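Local structure of ABC transporter sugar binding protein (Xanthomonas axonopodis pv. citri, 3UOR) at residues P95-L99 with L100-E104; N217-A221 with G222-A226; Q246-V250 with W251-F255; F361-Q364 with L365-K369; E383-L386 with V387-V391. The protein probably binds maltose or related sugars in the periplasm and delivers them to an ABC transporter for import. All blocks are in the same frame, centred on the assembly; numbering follows the deposited sequence.

Interaction 1 of 5, residues P95-L99 with L100-E104; sequences PEFAL and LDTLE
F97 and T102 meet where helix 94-99 ends, their side chains crossing at a slant so that the T102 hydroxyl lies in the plane of the phenyl ring, at its edge, with OG1 3.4 Å from F97 CB. The hydroxyl's bond goes to the backbone: T102 OG1 donates to F97 O at 2.8 Å, coming from above the carbonyl plane. T102 N reaches the same oxygen at 3.0 Å, nearly in line with the C=O bond, so one residue grips F97 O twice. A chi1 of 64° sets OG1 between T102's own N and carbonyl carbon, folded back over the helix end. The turn is a Schellman motif: D101 has positive phi, D101 N bonds to A98 O at 2.7 Å, and T102 N closes the wider ring to F97. L103 then points its side chain back at the last turn, CG resting 3.9 Å from F97 CB and CD1 4.1 Å from A98 CB, an apolar contact beside the capping bonds. A water completes the closure, donating to A98 O and accepting from L103 N at 2.8 Å. L100 keeps a helical bond from its N to E96 O, while the E96 carboxylate turns to H71 and the D101 carboxylate forms a salt bridge with K309. Helix 67-79 packs against this end through L74 on F97, L75 on E96 and L100, and F78 on T102; Y136 of strand 134-150 meets A98 and L103, and V306 of strand 303-307 also lies against L103.

Interaction 2 of 5, residues N217-A221 with G222-A226; sequences NFRGA and GFRKA
F218 drives the edge of its ring into the face of F223 in a T-shaped pair, the planes at 82° and the centroids 4.9 Å apart. F218 CD1 is the atom that does the touching: it sits over the centre of the F223 ring and comes within 3.6 Å of F223 CG. F223 has its CG anti to the backbone N (chi1 -173°), which turns the ring back toward F218, presenting a face to it. On another side of the turn R224 crosses R219 at a slant and uses its NE-H on the backbone, R224 NE to R219 O at 2.8 Å; the oxygen lies in the guanidinium plane, but the nitrogen stands above the plane of the carbonyl. What places these groups is a type I turn from N217 to G220, closed by G220 N to N217 O at 3.0 Å, followed at once by helix 221-235 with G220 as N-cap residue. R224 N bonds to G220 O at 3.2 Å and K225 N to A221 O, the first helical bonds. A water accepts from F223 N at 2.8 Å and may donate to nearby N217 O, while D206 takes the N-H of G222. Farther out, R219 pairs with D406 and R224 with D399, both on helix 398-412, and M384 of helix 377-394 covers F223. Each arginine is therefore matched by an aspartate, and their positive charges probably sit together at little cost; the helix start is held by an apolar aromatic side and a polar side where R224 NE holds R219 O, with the salt bridges beyond.

Interaction 3 of 5, residues Q246-V250 with W251-F255; sequences QVSNV and WYEFF
V250 lays CG2 over the five-membered ring of W251, a CH-pi contact 3.6 Å from the ring centroid and only 8° off its normal. This is the close-packed side: L188 and Y262 meet V250, F272 meets W251 edge to face, and R275 makes a cation-pi contact with the same indole. V247 joins it less closely, its CG1 3.9 Å from E253 CG as the two side chains slide past each other in opposite directions. S248 and Y252 are exposed and N249 partly so; here polar bonds predominate. N249 is the N-cap of helix 250-256: with CG anti to the backbone N (chi1 -180°), its OD1 turns onto the first turn and accepts from Y252 N at 2.9 Å, with a weak second bond from W251 N at 3.0 Å. The N249 and W251 side chains cross at about a right angle, whereas N249 and Y252 cross at a slant, with Y252 CD2 3.3 Å from N249 OD1. N249 O meanwhile takes E253 N in a nearly straight bond of 2.9 Å. E253, bent at chi2 (-69°), returns toward the loop, and S248 OG donates to its OE1 at 2.8 Å from above the carboxylate plane. N249 thus satisfies Y252 N and E253 N and holds W251 N only weakly, and a carboxylate near the positive end of the helix dipole would probably be stabilised there.

Interaction 4 of 5, residues F361-Q364 with L365-K369; sequences FGDQ and LERVK
R367 folds its guanidinium back over the end of helix 359-364, one face of it lying over D363 O and Q364 CA. The arrangement is a helix C-terminus where i to i+4 backbone bonding gives way to i to i+3, tied by an i to i+4 salt bridge between D363 and R367. A bend at chi3 (-64°) brings the charged end back, and D363 meets it with CG anti to its own N. D363 OD2 takes both terminal nitrogens, R367 NH2 at 2.7 Å and, weakly, R367 NH1 at 3.1 Å; the carboxylate and guanidinium planes stand 52° apart. R367 NE turns elsewhere, to G296 O. After the helical bond from L365 N to F361 O come the shorter-range ones: E366 N bonds to D363 O at 3.2 Å, and Q364 O accepts R367 N at 2.7 Å plus a weak bond from V368 N. In the Q364 amide, NE2 bonds to T144 and R145 of strand 134-150 and OE1 to L289 N, while E366 pairs with R344. On the apolar side L365 packs against V142 and W347, and its own CG sits 3.1 Å from F361 O, the oxygen that also accepts L365 N at 3.0 Å.

Interaction 5 of 5, residues E383-L386 with V387-V391; sequences EMRL and VTERV
R385 O receives the helical N-H of E389 at 3.0 Å and has the T388 hydroxyl beside it, with R385 O to T388 OG1 at 3.1 Å. That hydroxyl's bond is not settled, since its proton has another acceptor within reach, and Q197 also bonds to T388 OG1. A chi1 of 61° holds OG1 against the preceding turn, while T388 CG2 lies against M384, 3.1 Å from M384 O and 4.2 Å from M384 CG, the two side chains crossing at a slant. Spanning the same turn, R385 and E389 run side by side in the same direction, an i to i+4 salt bridge. It is a loose one: R385 NH1 to E389 OE1 is a weak bond of 3.3 Å, in the guanidinium plane but with the carboxylate turned 73° away from that plane. The stronger partner of E389 is R393, through OE2. A water donates to L386 O at 2.8 Å and weakly to E389 OE1, loosely linking the carboxylate to the backbone. L386 O also lies over one guanidinium face of R390, offset toward its rim, and R390 sends its charge to E404. V387 N to E383 O, 3.1 Å, continues the helix, though R390 N to L386 O is weak. The stretch is the middle of helix 377-394, between neighbours: V387 and V391 pack on A401 of helix 398-412, T388 on L227 of helix 221-235, and M384 on L198 of helix 195-202.

In the fold
All five are local contacts. Interactions 2 and 3 open helices, interactions 1 and 4 close them, and interaction 5 lies within one. Interaction 4 is nearest the middle of the chain, about 11 Å from its centre, and none of its touching residues is exposed; the other four lie 20 Å or more out, and each has exposed ones. Ion pairs mark interactions 4 and 5, firm in the former and weak in the latter, against an aromatic pair in interaction 2, a CH-pi contact in interaction 3 and aliphatic packing in interaction 1. Interactions 2 and 5 touch, F223 CE1 lying 3.8 Å from M384 SD, and share helix 398-412 as a neighbour. Interactions 1 and 3 stand on opposite sides of the chain's centre.

Interaction 1 of 5, residues P95-L99 with L100-E104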
# COMPACT_ATOMS: atom_id res chain seq x y z
N PRO A 95 10.44 10.42 0.22
CA PRO A 95 10.64 11.83 -0.14
C PRO A 95 11.30 12.60 0.98
O PRO A 95 12.14 13.45 0.73
CB PRO A 95 9.21 12.32 -0.37
CG PRO A 95 8.49 11.12 -0.84
CD PRO A 95 9.05 10.00 -0.00
N GLU A 96 10.94 12.30 2.22
CA GLU A 96 11.54 12.97 3.35
C GLU A 96 13.03 12.65 3.48
O GLU A 96 13.85 13.57 3.57
CB GLU A 96 10.82 12.62 4.65
CG GLU A 96 11.46 13.31 5.86
CD GLU A 96 10.63 13.17 7.13
OE1 GLU A 96 9.55 12.54 7.07
OE2 GLU A 96 11.07 13.69 8.18
N PHE A 97 13.39 11.37 3.50
CA PHE A 97 14.80 11.03 3.64
C PHE A 97 15.62 11.43 2.41
O PHE A 97 16.81 11.72 2.53
CB PHE A 97 14.97 9.57 4.05
CG PHE A 97 14.52 9.31 5.46
CD1 PHE A 97 15.42 9.38 6.52
CD2 PHE A 97 13.19 9.06 5.74
CE1 PHE A 97 15.00 9.17 7.83
CE2 PHE A 97 12.76 8.86 7.06
CZ PHE A 97 13.66 8.92 8.10
N ALA A 98 14.98 11.49 1.25
CA ALA A 98 15.65 11.95 0.04
C ALA A 98 15.94 13.45 0.13
O ALA A 98 17.06 13.89 -0.12
CB ALA A 98 14.82 11.64 -1.19
N LEU A 99 14.93 14.22 0.49
CA LEU A 99 15.10 15.67 0.57
C LEU A 99 15.94 16.08 1.79
O LEU A 99 16.46 17.20 1.84
CB LEU A 99 13.74 16.38 0.50
CG LEU A 99 12.98 15.95 -0.78
CD1 LEU A 99 11.64 16.63 -0.92
CD2 LEU A 99 13.82 16.17 -2.04
N LEU A 100 16.11 15.18 2.74
CA LEU A 100 17.10 15.37 3.80
C LEU A 100 18.50 14.98 3.31
O LEU A 100 19.47 14.99 4.07
CB LEU A 100 16.75 14.50 4.99
CG LEU A 100 16.44 15.19 6.31
CD1 LEU A 100 15.58 16.40 6.04
CD2 LEU A 100 15.74 14.22 7.24
N ASP A 101 18.61 14.59 2.04
CA ASP A 101 19.88 14.15 1.45
C ASP A 101 20.59 13.03 2.23
O ASP A 101 21.81 13.03 2.36
CB ASP A 101 20.82 15.35 1.24
CG ASP A 101 22.04 15.01 0.38
OD1 ASP A 101 21.90 14.22 -0.59
OD2 ASP A 101 23.14 15.53 0.67
N THR A 102 19.83 12.06 2.72
CA THR A 102 20.44 10.93 3.43
C THR A 102 20.55 9.69 2.56
O THR A 102 21.12 8.67 2.96
CB THR A 102 19.62 10.53 4.66
OG1 THR A 102 18.32 10.06 4.23
CG2 THR A 102 19.46 11.72 5.60
N LEU A 103 19.96 9.74 1.37
CA LEU A 103 19.79 8.49 0.63
C LEU A 103 20.73 8.42 -0.57
O LEU A 103 20.85 9.38 -1.34
CB LEU A 103 18.34 8.34 0.14
CG LEU A 103 17.23 8.23 1.19
CD1 LEU A 103 15.89 8.07 0.50
CD2 LEU A 103 17.49 7.07 2.14
N GLU A 104 21.37 7.27 -0.73
CA GLU A 104 22.26 7.05 -1.85
C GLU A 104 21.46 6.90 -3.14
O GLU A 104 20.55 6.07 -3.19
CB GLU A 104 23.07 5.78 -1.61
CG GLU A 104 23.96 5.39 -2.77
CD GLU A 104 25.25 6.20 -2.79
OE1 GLU A 104 25.51 6.97 -1.85
OE2 GLU A 104 26.01 6.03 -3.76
O HOH W 1 19.09 11.65 -0.42

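Interaction 2 of 5, residues N217-A221 with G222-A226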
# COMPACT_ATOMS: atom_id res chain seq x y z
N ASN A 217 -5.82 19.58 -3.99
CA ASN A 217 -6.70 19.58 -5.14
C ASN A 217 -7.89 18.70 -4.85
O ASN A 217 -8.40 18.05 -5.76
CB ASN A 217 -5.99 19.06 -6.40
CG ASN A 217 -6.80 19.30 -7.66
OD1 ASN A 217 -7.43 20.34 -7.81
ND2 ASN A 217 -6.78 18.34 -8.57
N PHE A 218 -8.32 18.67 -3.60
CA PHE A 218 -9.46 17.85 -3.21
C PHE A 218 -10.78 18.43 -3.70
O PHE A 218 -11.79 17.71 -3.81
CB PHE A 218 -9.44 17.56 -1.71
CG PHE A 218 -8.27 16.71 -1.29
CD1 PHE A 218 -8.38 15.33 -1.22
CD2 PHE A 218 -7.04 17.29 -1.01
CE1 PHE A 218 -7.30 14.53 -0.85
CE2 PHE A 218 -5.96 16.51 -0.64
CZ PHE A 218 -6.08 15.13 -0.56
N ARG A 219 -10.77 19.71 -4.05
CA ARG A 219 -11.91 20.32 -4.72
C ARG A 219 -12.02 19.94 -6.20
O ARG A 219 -12.99 20.29 -6.88
CB ARG A 219 -11.85 21.84 -4.59
CG ARG A 219 -12.37 22.37 -3.24
CD ARG A 219 -12.12 23.85 -3.12
NE ARG A 219 -10.69 24.14 -3.07
CZ ARG A 219 -10.19 25.36 -3.02
NH1 ARG A 219 -11.00 26.41 -3.02
NH2 ARG A 219 -8.87 25.53 -2.97
N GLY A 220 -11.01 19.25 -6.71
CA GLY A 220 -11.01 18.82 -8.10
C GLY A 220 -12.08 17.78 -8.39
O GLY A 220 -12.61 17.16 -7.47
N ALA A 221 -12.40 17.60 -9.68
CA ALA A 221 -13.43 16.64 -10.09
C ALA A 221 -13.17 15.22 -9.60
O ALA A 221 -14.10 14.51 -9.19
CB ALA A 221 -13.61 16.65 -11.62
N GLY A 222 -11.92 14.79 -9.63
CA GLY A 222 -11.61 13.41 -9.30
C GLY A 222 -11.92 13.10 -7.86
O GLY A 222 -12.64 12.13 -7.55
N PHE A 223 -11.41 13.91 -6.94
CA PHE A 223 -11.71 13.62 -5.54
C PHE A 223 -13.21 13.70 -5.24
O PHE A 223 -13.75 12.85 -4.51
CB PHE A 223 -10.91 14.45 -4.54
CG PHE A 223 -11.13 13.99 -3.13
CD1 PHE A 223 -10.60 12.78 -2.70
CD2 PHE A 223 -11.94 14.71 -2.26
CE1 PHE A 223 -10.83 12.31 -1.41
CE2 PHE A 223 -12.16 14.26 -0.95
CZ PHE A 223 -11.63 13.05 -0.54
N ARG A 224 -13.89 14.68 -5.84
CA ARG A 224 -15.34 14.77 -5.67
C ARG A 224 -16.05 13.51 -6.14
O ARG A 224 -17.05 13.10 -5.54
CB ARG A 224 -15.90 15.99 -6.40
CG ARG A 224 -15.51 17.32 -5.77
CD ARG A 224 -16.09 18.44 -6.62
NE ARG A 224 -15.70 19.79 -6.20
CZ ARG A 224 -16.43 20.55 -5.39
NH1 ARG A 224 -17.56 20.08 -4.87
NH2 ARG A 224 -16.04 21.77 -5.10
N LYS A 225 -15.56 12.91 -7.22
CA LYS A 225 -16.20 11.70 -7.77
C LYS A 225 -15.93 10.53 -6.79
O LYS A 225 -16.83 9.77 -6.44
CB LYS A 225 -15.66 11.39 -9.17
CG LYS A 225 -16.49 10.41 -10.01
CD LYS A 225 -15.69 9.96 -11.25
CE LYS A 225 -16.54 9.35 -12.37
NZ LYS A 225 -17.20 8.07 -12.02
N ALA A 226 -14.70 10.45 -6.30
CA ALA A 226 -14.31 9.40 -5.35
C ALA A 226 -15.04 9.52 -4.02
O ALA A 226 -15.57 8.53 -3.47
CB ALA A 226 -12.77 9.43 -5.14
O HOH W 2 -9.27 15.62 -7.49

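Interaction 3 of 5, residues Q246-V250 with W251-F255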
# COMPACT_ATOMS: atom_id res chain seq x y z
N GLN A 246 -15.11 -1.06 16.29
CA GLN A 246 -16.52 -1.41 16.45
C GLN A 246 -16.84 -2.74 15.80
O GLN A 246 -17.94 -3.25 15.95
CB GLN A 246 -17.42 -0.34 15.85
CG GLN A 246 -17.18 1.04 16.38
CD GLN A 246 -18.11 2.04 15.74
OE1 GLN A 246 -17.69 2.84 14.90
NE2 GLN A 246 -19.38 1.99 16.12
N VAL A 247 -15.90 -3.28 15.04
CA VAL A 247 -16.06 -4.62 14.50
C VAL A 247 -15.42 -5.59 15.49
O VAL A 247 -14.33 -5.33 16.00
CB VAL A 247 -15.41 -4.76 13.11
CG1 VAL A 247 -15.71 -6.14 12.53
CG2 VAL A 247 -15.93 -3.67 12.19
N SER A 248 -16.10 -6.69 15.78
CA SER A 248 -15.55 -7.65 16.73
C SER A 248 -14.26 -8.28 16.18
O SER A 248 -13.17 -8.09 16.73
CB SER A 248 -16.58 -8.71 17.13
OG SER A 248 -17.15 -9.33 15.98
N ASN A 249 -14.40 -8.98 15.06
CA ASN A 249 -13.29 -9.68 14.43
C ASN A 249 -13.51 -9.76 12.92
O ASN A 249 -14.45 -10.42 12.48
CB ASN A 249 -13.18 -11.07 15.05
CG ASN A 249 -12.05 -11.87 14.47
OD1 ASN A 249 -12.07 -12.24 13.30
ND2 ASN A 249 -11.06 -12.17 15.30
N VAL A 250 -12.66 -9.10 12.13
CA VAL A 250 -12.96 -8.96 10.70
C VAL A 250 -13.06 -10.30 10.00
O VAL A 250 -13.85 -10.46 9.08
CB VAL A 250 -11.97 -8.04 9.95
CG1 VAL A 250 -12.02 -6.62 10.53
CG2 VAL A 250 -10.55 -8.60 10.01
N TRP A 251 -12.28 -11.27 10.44
CA TRP A 251 -12.30 -12.58 9.78
C TRP A 251 -13.56 -13.38 10.12
O TRP A 251 -14.20 -13.94 9.23
CB TRP A 251 -11.02 -13.36 10.07
CG TRP A 251 -9.82 -12.51 9.80
CD1 TRP A 251 -9.39 -12.06 8.58
CD2 TRP A 251 -8.91 -11.96 10.76
NE1 TRP A 251 -8.27 -11.28 8.73
CE2 TRP A 251 -7.95 -11.20 10.06
CE3 TRP A 251 -8.81 -12.04 12.16
CZ2 TRP A 251 -6.91 -10.54 10.69
CZ3 TRP A 251 -7.78 -11.38 12.79
CH2 TRP A 251 -6.84 -10.63 12.05
N TYR A 252 -13.93 -13.41 11.39
CA TYR A 252 -15.13 -14.14 11.77
C TYR A 252 -16.41 -13.50 11.26
O TYR A 252 -17.29 -14.20 10.76
CB TYR A 252 -15.16 -14.39 13.27
CG TYR A 252 -14.07 -15.35 13.68
CD1 TYR A 252 -13.93 -16.58 13.03
CD2 TYR A 252 -13.15 -15.03 14.67
CE1 TYR A 252 -12.93 -17.47 13.38
CE2 TYR A 252 -12.15 -15.91 15.03
CZ TYR A 252 -12.04 -17.13 14.37
OH TYR A 252 -11.05 -18.01 14.72
N GLU A 253 -16.51 -12.18 11.34
CA GLU A 253 -17.67 -11.49 10.78
C GLU A 253 -17.83 -11.80 9.29
O GLU A 253 -18.95 -12.01 8.80
CB GLU A 253 -17.56 -9.98 11.00
CG GLU A 253 -17.61 -9.56 12.47
CD GLU A 253 -18.97 -9.78 13.12
OE1 GLU A 253 -19.26 -9.09 14.11
OE2 GLU A 253 -19.76 -10.64 12.63
N PHE A 254 -16.71 -11.85 8.58
CA PHE A 254 -16.70 -12.18 7.15
C PHE A 254 -17.26 -13.58 6.93
O PHE A 254 -18.19 -13.76 6.14
CB PHE A 254 -15.27 -12.06 6.63
CG PHE A 254 -15.08 -12.47 5.19
CD1 PHE A 254 -15.23 -11.56 4.16
CD2 PHE A 254 -14.66 -13.76 4.87
CE1 PHE A 254 -15.00 -11.94 2.83
CE2 PHE A 254 -14.43 -14.14 3.55
CZ PHE A 254 -14.60 -13.24 2.53
N PHE A 255 -16.73 -14.56 7.66
CA PHE A 255 -17.19 -15.94 7.52
C PHE A 255 -18.57 -16.16 8.17
O PHE A 255 -19.24 -17.17 7.93
CB PHE A 255 -16.16 -16.92 8.09
CG PHE A 255 -14.91 -17.03 7.26
CD1 PHE A 255 -14.99 -17.37 5.92
CD2 PHE A 255 -13.67 -16.83 7.82
CE1 PHE A 255 -13.84 -17.47 5.15
CE2 PHE A 255 -12.52 -16.94 7.06
CZ PHE A 255 -12.61 -17.26 5.73

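Interaction 4 of 5, residues F361-Q364 with L365-K369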
# COMPACT_ATOMS: atom_id res chain seq x y z
N PHE A 361 -4.13 -9.79 -6.61
CA PHE A 361 -3.06 -8.85 -6.28
C PHE A 361 -2.09 -8.67 -7.43
O PHE A 361 -1.75 -7.55 -7.79
CB PHE A 361 -2.31 -9.32 -5.05
CG PHE A 361 -3.13 -9.25 -3.79
CD1 PHE A 361 -3.40 -8.01 -3.20
CD2 PHE A 361 -3.62 -10.40 -3.19
CE1 PHE A 361 -4.15 -7.93 -2.02
CE2 PHE A 361 -4.38 -10.33 -2.02
CZ PHE A 361 -4.64 -9.08 -1.43
N GLY A 362 -1.67 -9.77 -8.04
CA GLY A 362 -0.70 -9.71 -9.11
C GLY A 362 -1.29 -8.93 -10.27
O GLY A 362 -0.61 -8.14 -10.90
N ASP A 363 -2.56 -9.14 -10.55
CA ASP A 363 -3.21 -8.35 -11.60
C ASP A 363 -3.30 -6.85 -11.25
O ASP A 363 -3.05 -5.97 -12.11
CB ASP A 363 -4.61 -8.91 -11.88
CG ASP A 363 -5.30 -8.20 -13.03
OD1 ASP A 363 -4.90 -8.38 -14.19
OD2 ASP A 363 -6.24 -7.45 -12.77
N GLN A 364 -3.66 -6.54 -10.01
CA GLN A 364 -3.88 -5.12 -9.62
C GLN A 364 -2.57 -4.33 -9.63
O GLN A 364 -2.55 -3.13 -9.93
CB GLN A 364 -4.53 -5.00 -8.24
CG GLN A 364 -4.87 -3.54 -7.85
CD GLN A 364 -5.87 -3.47 -6.71
OE1 GLN A 364 -6.99 -3.94 -6.83
NE2 GLN A 364 -5.47 -2.86 -5.59
N LEU A 365 -1.47 -5.02 -9.32
CA LEU A 365 -0.15 -4.41 -9.29
C LEU A 365 0.20 -3.76 -10.63
O LEU A 365 1.02 -2.85 -10.68
CB LEU A 365 0.94 -5.41 -8.88
CG LEU A 365 0.81 -5.83 -7.42
CD1 LEU A 365 1.99 -6.67 -6.99
CD2 LEU A 365 0.72 -4.60 -6.57
N GLU A 366 -0.45 -4.21 -11.71
CA GLU A 366 -0.15 -3.61 -13.02
C GLU A 366 -0.70 -2.20 -13.09
O GLU A 366 -0.33 -1.44 -13.98
CB GLU A 366 -0.75 -4.43 -14.16
CG GLU A 366 -0.09 -5.77 -14.40
CD GLU A 366 1.31 -5.66 -14.99
OE1 GLU A 366 1.74 -4.53 -15.35
OE2 GLU A 366 2.00 -6.71 -15.10
N ARG A 367 -1.60 -1.85 -12.16
CA ARG A 367 -2.32 -0.59 -12.25
C ARG A 367 -2.11 0.36 -11.06
O ARG A 367 -2.57 1.51 -11.09
CB ARG A 367 -3.83 -0.88 -12.45
CG ARG A 367 -4.16 -1.61 -13.78
CD ARG A 367 -5.68 -1.86 -13.90
NE ARG A 367 -6.17 -2.77 -12.86
CZ ARG A 367 -6.14 -4.10 -12.97
NH1 ARG A 367 -5.63 -4.67 -14.06
NH2 ARG A 367 -6.60 -4.87 -11.98
N VAL A 368 -1.42 -0.10 -10.02
CA VAL A 368 -1.23 0.72 -8.83
C VAL A 368 -0.49 2.00 -9.19
O VAL A 368 0.30 2.01 -10.13
CB VAL A 368 -0.53 -0.03 -7.67
CG1 VAL A 368 -1.41 -1.18 -7.19
CG2 VAL A 368 0.83 -0.51 -8.10
N LYS A 369 -0.79 3.08 -8.47
CA LYS A 369 -0.25 4.43 -8.74
C LYS A 369 0.36 4.97 -7.47
O LYS A 369 -0.23 4.81 -6.40
CB LYS A 369 -1.36 5.42 -9.12
CG LYS A 369 -1.92 5.37 -10.54
CD LYS A 369 -2.95 6.52 -10.75
CE LYS A 369 -3.80 6.32 -12.03
NZ LYS A 369 -4.96 7.29 -12.20

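Interaction 5 of 5, residues E383-L386 with V387-V391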
# COMPACT_ATOMS: atom_id res chain seq x y z
N GLU A 383 -5.91 14.11 7.40
CA GLU A 383 -6.99 15.11 7.27
C GLU A 383 -8.10 14.57 6.37
O GLU A 383 -9.27 14.70 6.69
CB GLU A 383 -6.48 16.43 6.70
CG GLU A 383 -5.47 17.14 7.60
CD GLU A 383 -6.08 17.55 8.93
OE1 GLU A 383 -7.28 17.91 8.94
OE2 GLU A 383 -5.37 17.51 9.94
N MET A 384 -7.73 13.94 5.26
CA MET A 384 -8.72 13.49 4.30
C MET A 384 -9.68 12.56 5.02
O MET A 384 -10.88 12.64 4.85
CB MET A 384 -8.09 12.74 3.13
CG MET A 384 -9.11 11.94 2.29
SD MET A 384 -8.28 10.94 1.05
CE MET A 384 -7.73 9.61 2.11
N ARG A 385 -9.13 11.65 5.81
CA ARG A 385 -9.95 10.64 6.44
C ARG A 385 -10.85 11.25 7.53
O ARG A 385 -11.99 10.80 7.74
CB ARG A 385 -9.03 9.60 7.06
CG ARG A 385 -9.77 8.55 7.79
CD ARG A 385 -8.85 7.80 8.70
NE ARG A 385 -8.45 8.56 9.89
CZ ARG A 385 -9.30 9.01 10.80
NH1 ARG A 385 -10.62 8.84 10.66
NH2 ARG A 385 -8.82 9.65 11.86
N LEU A 386 -10.36 12.28 8.22
CA LEU A 386 -11.16 12.92 9.27
C LEU A 386 -12.38 13.57 8.65
O LEU A 386 -13.47 13.52 9.19
CB LEU A 386 -10.37 13.98 10.02
CG LEU A 386 -9.30 13.46 10.98
CD1 LEU A 386 -8.58 14.61 11.68
CD2 LEU A 386 -9.93 12.52 12.00
N VAL A 387 -12.17 14.20 7.51
CA VAL A 387 -13.24 14.89 6.81
C VAL A 387 -14.24 13.89 6.25
O VAL A 387 -15.44 14.10 6.34
CB VAL A 387 -12.70 15.75 5.68
CG1 VAL A 387 -13.78 16.07 4.71
CG2 VAL A 387 -12.11 17.03 6.24
N THR A 388 -13.75 12.79 5.70
CA THR A 388 -14.68 11.85 5.07
C THR A 388 -15.55 11.14 6.10
O THR A 388 -16.72 10.87 5.86
CB THR A 388 -13.96 10.82 4.16
OG1 THR A 388 -13.06 10.04 4.96
CG2 THR A 388 -13.18 11.53 3.08
N GLU A 389 -14.99 10.84 7.27
CA GLU A 389 -15.79 10.22 8.31
C GLU A 389 -16.89 11.19 8.76
O GLU A 389 -17.99 10.77 9.14
CB GLU A 389 -14.92 9.83 9.48
CG GLU A 389 -15.66 9.19 10.62
CD GLU A 389 -14.73 8.79 11.75
OE1 GLU A 389 -13.66 9.42 11.88
OE2 GLU A 389 -15.07 7.86 12.50
N ARG A 390 -16.62 12.48 8.68
CA ARG A 390 -17.62 13.48 9.05
C ARG A 390 -18.72 13.53 8.00
O ARG A 390 -19.89 13.67 8.33
CB ARG A 390 -16.98 14.86 9.19
CG ARG A 390 -17.59 15.72 10.26
CD ARG A 390 -16.52 16.59 10.88
NE ARG A 390 -15.87 17.40 9.85
CZ ARG A 390 -14.58 17.69 9.82
NH1 ARG A 390 -13.76 17.25 10.77
NH2 ARG A 390 -14.10 18.44 8.83
N VAL A 391 -18.32 13.44 6.74
CA VAL A 391 -19.27 13.35 5.65
C VAL A 391 -20.16 12.13 5.83
O VAL A 391 -21.39 12.24 5.74
CB VAL A 391 -18.55 13.27 4.31
CG1 VAL A 391 -19.50 12.75 3.21
CG2 VAL A 391 -17.97 14.62 3.96
O HOH W 3 -13.80 12.84 11.87